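Local coordinates for protein ornithine cyclodeaminase (Methanococcus maripaludis S2, PDB 3C2Q) that catalyses the NAD-dependent cyclisation of L-ornithine to L-proline with release of ammonia, at residues B[118-123]-B[336-341]; B[297-302]-B[315-320]. All blocks are in the same frame, centred on the assembly; numbering follows the deposited sequence.

Interaction 1: residues B[118-123]-B[336-341]; sequences RIAKEM and KELERL
E337, whose CG rests on A120 CB at 3.4 Å, brings its carboxylate to the edge of the R340 guanidinium, nearly in the plane of that group. The grip is side-on and double: R340 NE reaches E337 OE1 at 3.0 Å and R340 NH2 reaches E337 OE2 at 2.7 Å. Both nitrogens come to the syn sides of the carboxylate, somewhat out of its plane. With CG anti to the backbone N (chi1 -176°), the E337 methylene lies against A120, and a bend at chi2 carries the charge clear of the apolar seam. An alanine in place of E337 would probably leave R340 without its mate and A120 CB without the methylene that presses on it.

No hydrogen bond joins the two segments. A120 is small enough to let its CA come within 5.7 Å of L338 CA. Two leucines flank it: L341 CD1 touches A120 O at 3.5 Å, and L338 CD2 lies 3.9 Å from A120 CB. Farther along the helix, the selenomethionine M123 crosses L338 at about a right angle, its CE 3.9 Å from L338 CD1, while the backbone of K121 passes L341 CD1. The axes of the two short segments approach to 9.2 Å and cross at -51°, an angle common for packed helices.

Helix 112-133 meets both helix 327-342 and the Rossmann sheet: L334 of helix 327-342 extends the seam over I119, A120 and M123, Y163 touches both M123 and L338, and M123 also packs on M276 and I278 of strand 276-280.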
# COMPACT_ATOMS: atom_id res chain seq x y z
N ARG B 118 5.98 -12.71 21.41
CA ARG B 118 4.64 -12.91 21.98
C ARG B 118 3.81 -13.98 21.28
O ARG B 118 3.14 -14.79 21.96
CB ARG B 118 3.86 -11.62 21.96
CG ARG B 118 3.78 -10.93 23.29
CD ARG B 118 4.59 -9.66 23.39
NE ARG B 118 3.87 -8.42 23.03
CZ ARG B 118 2.55 -8.25 22.93
NH1 ARG B 118 1.71 -9.23 23.18
NH2 ARG B 118 2.06 -7.05 22.59
N ILE B 119 3.78 -13.96 19.95
CA ILE B 119 3.08 -14.99 19.16
C ILE B 119 3.68 -16.37 19.40
O ILE B 119 2.93 -17.36 19.55
CB ILE B 119 3.06 -14.67 17.61
CG1 ILE B 119 2.18 -13.44 17.33
CG2 ILE B 119 2.65 -15.89 16.79
CD1 ILE B 119 2.53 -12.76 15.99
N ALA B 120 5.00 -16.45 19.42
CA ALA B 120 5.67 -17.74 19.64
C ALA B 120 5.36 -18.32 21.05
O ALA B 120 5.10 -19.51 21.19
CB ALA B 120 7.17 -17.60 19.45
N LYS B 121 5.34 -17.45 22.07
CA LYS B 121 4.99 -17.89 23.43
C LYS B 121 3.56 -18.45 23.47
O LYS B 121 3.31 -19.52 24.06
CB LYS B 121 5.11 -16.76 24.43
CG LYS B 121 4.77 -17.20 25.89
CD LYS B 121 5.97 -17.93 26.52
CE LYS B 121 5.56 -19.14 27.39
NZ LYS B 121 6.69 -20.13 27.48
N GLU B 122 2.62 -17.72 22.86
CA GLU B 122 1.26 -18.21 22.79
C GLU B 122 1.11 -19.52 22.01
O GLU B 122 0.38 -20.42 22.45
CB GLU B 122 0.32 -17.12 22.26
CG GLU B 122 -1.07 -17.27 22.85
CD GLU B 122 -2.01 -16.13 22.49
OE1 GLU B 122 -1.53 -15.05 22.03
OE2 GLU B 122 -3.25 -16.33 22.68
N MSE B 123 1.78 -19.66 20.87
CA MSE B 123 1.72 -20.91 20.11
C MSE B 123 2.29 -22.09 20.94
O MSE B 123 1.78 -23.21 20.88
CB MSE B 123 2.52 -20.80 18.81
CG MSE B 123 1.92 -19.81 17.78
SE MSE B 123 3.13 -19.71 16.25
CE MSE B 123 3.04 -21.51 15.52
N LYS B 336 12.60 -19.76 14.47
CA LYS B 336 13.76 -19.67 15.36
C LYS B 336 13.33 -19.44 16.81
O LYS B 336 13.90 -20.03 17.72
CB LYS B 336 14.72 -18.57 14.92
CG LYS B 336 15.40 -18.85 13.61
CD LYS B 336 16.41 -17.72 13.29
CE LYS B 336 16.68 -17.59 11.80
NZ LYS B 336 17.36 -18.78 11.23
N GLU B 337 12.30 -18.62 17.02
CA GLU B 337 11.83 -18.32 18.36
C GLU B 337 11.14 -19.54 19.00
O GLU B 337 11.34 -19.82 20.20
CB GLU B 337 10.92 -17.08 18.34
CG GLU B 337 10.43 -16.60 19.71
CD GLU B 337 11.54 -16.21 20.71
OE1 GLU B 337 12.72 -16.08 20.33
OE2 GLU B 337 11.20 -16.06 21.91
N LEU B 338 10.35 -20.28 18.22
CA LEU B 338 9.74 -21.54 18.65
C LEU B 338 10.84 -22.57 19.03
O LEU B 338 10.74 -23.22 20.07
CB LEU B 338 8.82 -22.11 17.55
CG LEU B 338 7.55 -21.31 17.17
CD1 LEU B 338 6.90 -21.87 15.88
CD2 LEU B 338 6.59 -21.28 18.33
N GLU B 339 11.88 -22.69 18.21
CA GLU B 339 13.02 -23.57 18.52
C GLU B 339 13.75 -23.15 19.81
O GLU B 339 14.13 -24.01 20.61
CB GLU B 339 13.96 -23.68 17.32
CG GLU B 339 13.29 -24.37 16.13
CD GLU B 339 14.11 -24.31 14.86
OE1 GLU B 339 14.79 -23.28 14.63
OE2 GLU B 339 14.05 -25.26 14.06
N ARG B 340 13.90 -21.84 20.02
CA ARG B 340 14.46 -21.30 21.28
C ARG B 340 13.64 -21.73 22.51
O ARG B 340 14.22 -22.20 23.51
CB ARG B 340 14.56 -19.76 21.23
CG ARG B 340 15.44 -19.13 22.33
CD ARG B 340 15.32 -17.59 22.38
NE ARG B 340 13.98 -17.15 22.79
CZ ARG B 340 13.54 -17.12 24.05
NH1 ARG B 340 14.32 -17.49 25.06
NH2 ARG B 340 12.30 -16.72 24.31
N LEU B 341 12.32 -21.55 22.45
CA LEU B 341 11.41 -21.98 23.52
C LEU B 341 11.44 -23.49 23.79
O LEU B 341 11.36 -23.90 24.94
CB LEU B 341 9.96 -21.56 23.23
CG LEU B 341 9.64 -20.07 23.18
CD1 LEU B 341 8.17 -19.85 22.75
CD2 LEU B 341 9.95 -19.40 24.51

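Interaction 2: residues B[297-302]-B[315-320]; sequences IKTVCV and RGTSQA
T299 and Q319 are joined through water: the molecule accepts from T299 N at 2.9 Å and donates to Q319 O at 2.8 Å, bridging the two backbones where no direct hydrogen bond joins them. Beside it, A320 CA makes a CA-H...O contact with T299 O at 3.6 Å. T299 OG1 donates to I297 O at 2.8 Å, approaching from above the carbonyl plane, and receives a weak bond from Q319 NE2 at 3.4 Å.

Helix 306-314 connects strand 298-303 to the neighbouring parallel strand 321-324, so this is the return loop of a beta-alpha-beta crossover at the edge of the Rossmann sheet; T299 also pairs by backbone with I321. The loop is tightly folded, with T317 at the centre of an inverse gamma turn and then opening a type I turn that ends at A320.

CG2 of T299, anti to the backbone N, points to the apolar side of the loop, 4.0 Å from T317 CG2 and 4.1 Å from A320 CB. L312 of the connecting helix packs on both T317 and A320, and a bend at chi2 brings the Q319 amide to the T299 hydroxyl.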
# COMPACT_ATOMS: atom_id res chain seq x y z
N ILE B 297 -11.75 -16.72 19.40
CA ILE B 297 -10.56 -17.43 18.92
C ILE B 297 -9.48 -16.36 18.65
O ILE B 297 -9.74 -15.37 17.97
CB ILE B 297 -10.84 -18.25 17.65
CG1 ILE B 297 -12.02 -19.21 17.89
CG2 ILE B 297 -9.57 -19.00 17.16
CD1 ILE B 297 -12.35 -20.06 16.67
N LYS B 298 -8.30 -16.55 19.22
CA LYS B 298 -7.19 -15.63 18.97
C LYS B 298 -6.89 -15.60 17.43
O LYS B 298 -6.69 -16.62 16.79
CB LYS B 298 -5.98 -16.07 19.82
CG LYS B 298 -4.69 -15.30 19.60
CD LYS B 298 -4.52 -14.16 20.64
CE LYS B 298 -3.75 -12.99 20.05
NZ LYS B 298 -2.60 -12.62 20.93
N THR B 299 -6.89 -14.41 16.86
CA THR B 299 -6.82 -14.27 15.41
C THR B 299 -5.63 -13.35 15.11
O THR B 299 -5.57 -12.24 15.63
CB THR B 299 -8.10 -13.59 14.93
OG1 THR B 299 -9.21 -14.38 15.38
CG2 THR B 299 -8.14 -13.51 13.41
N VAL B 300 -4.71 -13.84 14.29
CA VAL B 300 -3.51 -13.06 13.91
C VAL B 300 -3.46 -12.99 12.38
O VAL B 300 -3.53 -14.02 11.70
CB VAL B 300 -2.19 -13.70 14.44
CG1 VAL B 300 -0.94 -12.85 14.01
CG2 VAL B 300 -2.23 -13.80 15.95
N CYS B 301 -3.41 -11.78 11.85
CA CYS B 301 -3.40 -11.62 10.40
C CYS B 301 -2.10 -10.94 9.97
O CYS B 301 -1.83 -9.79 10.34
CB CYS B 301 -4.61 -10.80 9.93
SG CYS B 301 -4.67 -10.59 8.11
N VAL B 302 -1.30 -11.70 9.25
CA VAL B 302 0.04 -11.30 8.81
C VAL B 302 0.00 -11.02 7.31
O VAL B 302 -0.34 -11.92 6.51
CB VAL B 302 1.07 -12.42 9.05
CG1 VAL B 302 2.49 -11.85 8.78
CG2 VAL B 302 1.02 -12.93 10.53
N ARG B 315 -14.68 -5.95 7.67
CA ARG B 315 -15.73 -6.93 7.38
C ARG B 315 -16.12 -7.77 8.63
O ARG B 315 -16.72 -8.86 8.52
CB ARG B 315 -15.32 -7.79 6.20
CG ARG B 315 -15.41 -7.01 4.90
CD ARG B 315 -14.54 -7.60 3.85
NE ARG B 315 -14.73 -6.90 2.56
CZ ARG B 315 -14.14 -5.76 2.22
NH1 ARG B 315 -13.31 -5.18 3.08
NH2 ARG B 315 -14.35 -5.22 1.01
N GLY B 316 -15.78 -7.27 9.82
CA GLY B 316 -16.34 -7.85 11.04
C GLY B 316 -15.38 -8.53 11.99
O GLY B 316 -15.69 -8.68 13.16
N THR B 317 -14.21 -8.95 11.48
CA THR B 317 -13.22 -9.64 12.27
C THR B 317 -12.37 -8.59 13.03
O THR B 317 -11.17 -8.44 12.83
CB THR B 317 -12.42 -10.63 11.35
OG1 THR B 317 -13.36 -11.52 10.74
CG2 THR B 317 -11.39 -11.49 12.14
N SER B 318 -13.04 -7.91 13.95
CA SER B 318 -12.42 -6.79 14.65
C SER B 318 -11.48 -7.25 15.77
O SER B 318 -10.70 -6.45 16.27
CB SER B 318 -13.51 -5.87 15.19
OG SER B 318 -14.33 -6.60 16.09
N GLN B 319 -11.54 -8.53 16.15
CA GLN B 319 -10.59 -9.09 17.13
C GLN B 319 -9.18 -9.38 16.56
O GLN B 319 -8.26 -9.75 17.30
CB GLN B 319 -11.18 -10.36 17.80
CG GLN B 319 -11.11 -11.70 16.99
CD GLN B 319 -12.23 -11.85 15.91
OE1 GLN B 319 -13.03 -10.93 15.66
NE2 GLN B 319 -12.27 -13.00 15.28
N ALA B 320 -9.01 -9.24 15.25
CA ALA B 320 -7.74 -9.60 14.60
C ALA B 320 -6.60 -8.74 15.13
O ALA B 320 -6.74 -7.53 15.33
CB ALA B 320 -7.86 -9.48 13.09
O HOH W 1 -7.68 -12.18 18.55

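How the interactions relate
Interaction 2 is nested within the long loop closed by interaction 1, and their centres lie about 20 Å apart, yet strand 298-303 and helix 112-133 touch. E122 OE1 forms a salt bridge with K298 NZ at 2.9 Å, and I119 CD1 packs on V300 CG1 at 4.0 Å. K298 and V300 meet the helix, whereas T299 between them serves the loop 315-320. Neither contact includes a residue assigned by similarity to the NAD site: the side chain of M123 is about 12 Å from that of V327, that of A320 about 11 Å from that of D303, and that of T299 about 11 Å from that of T282.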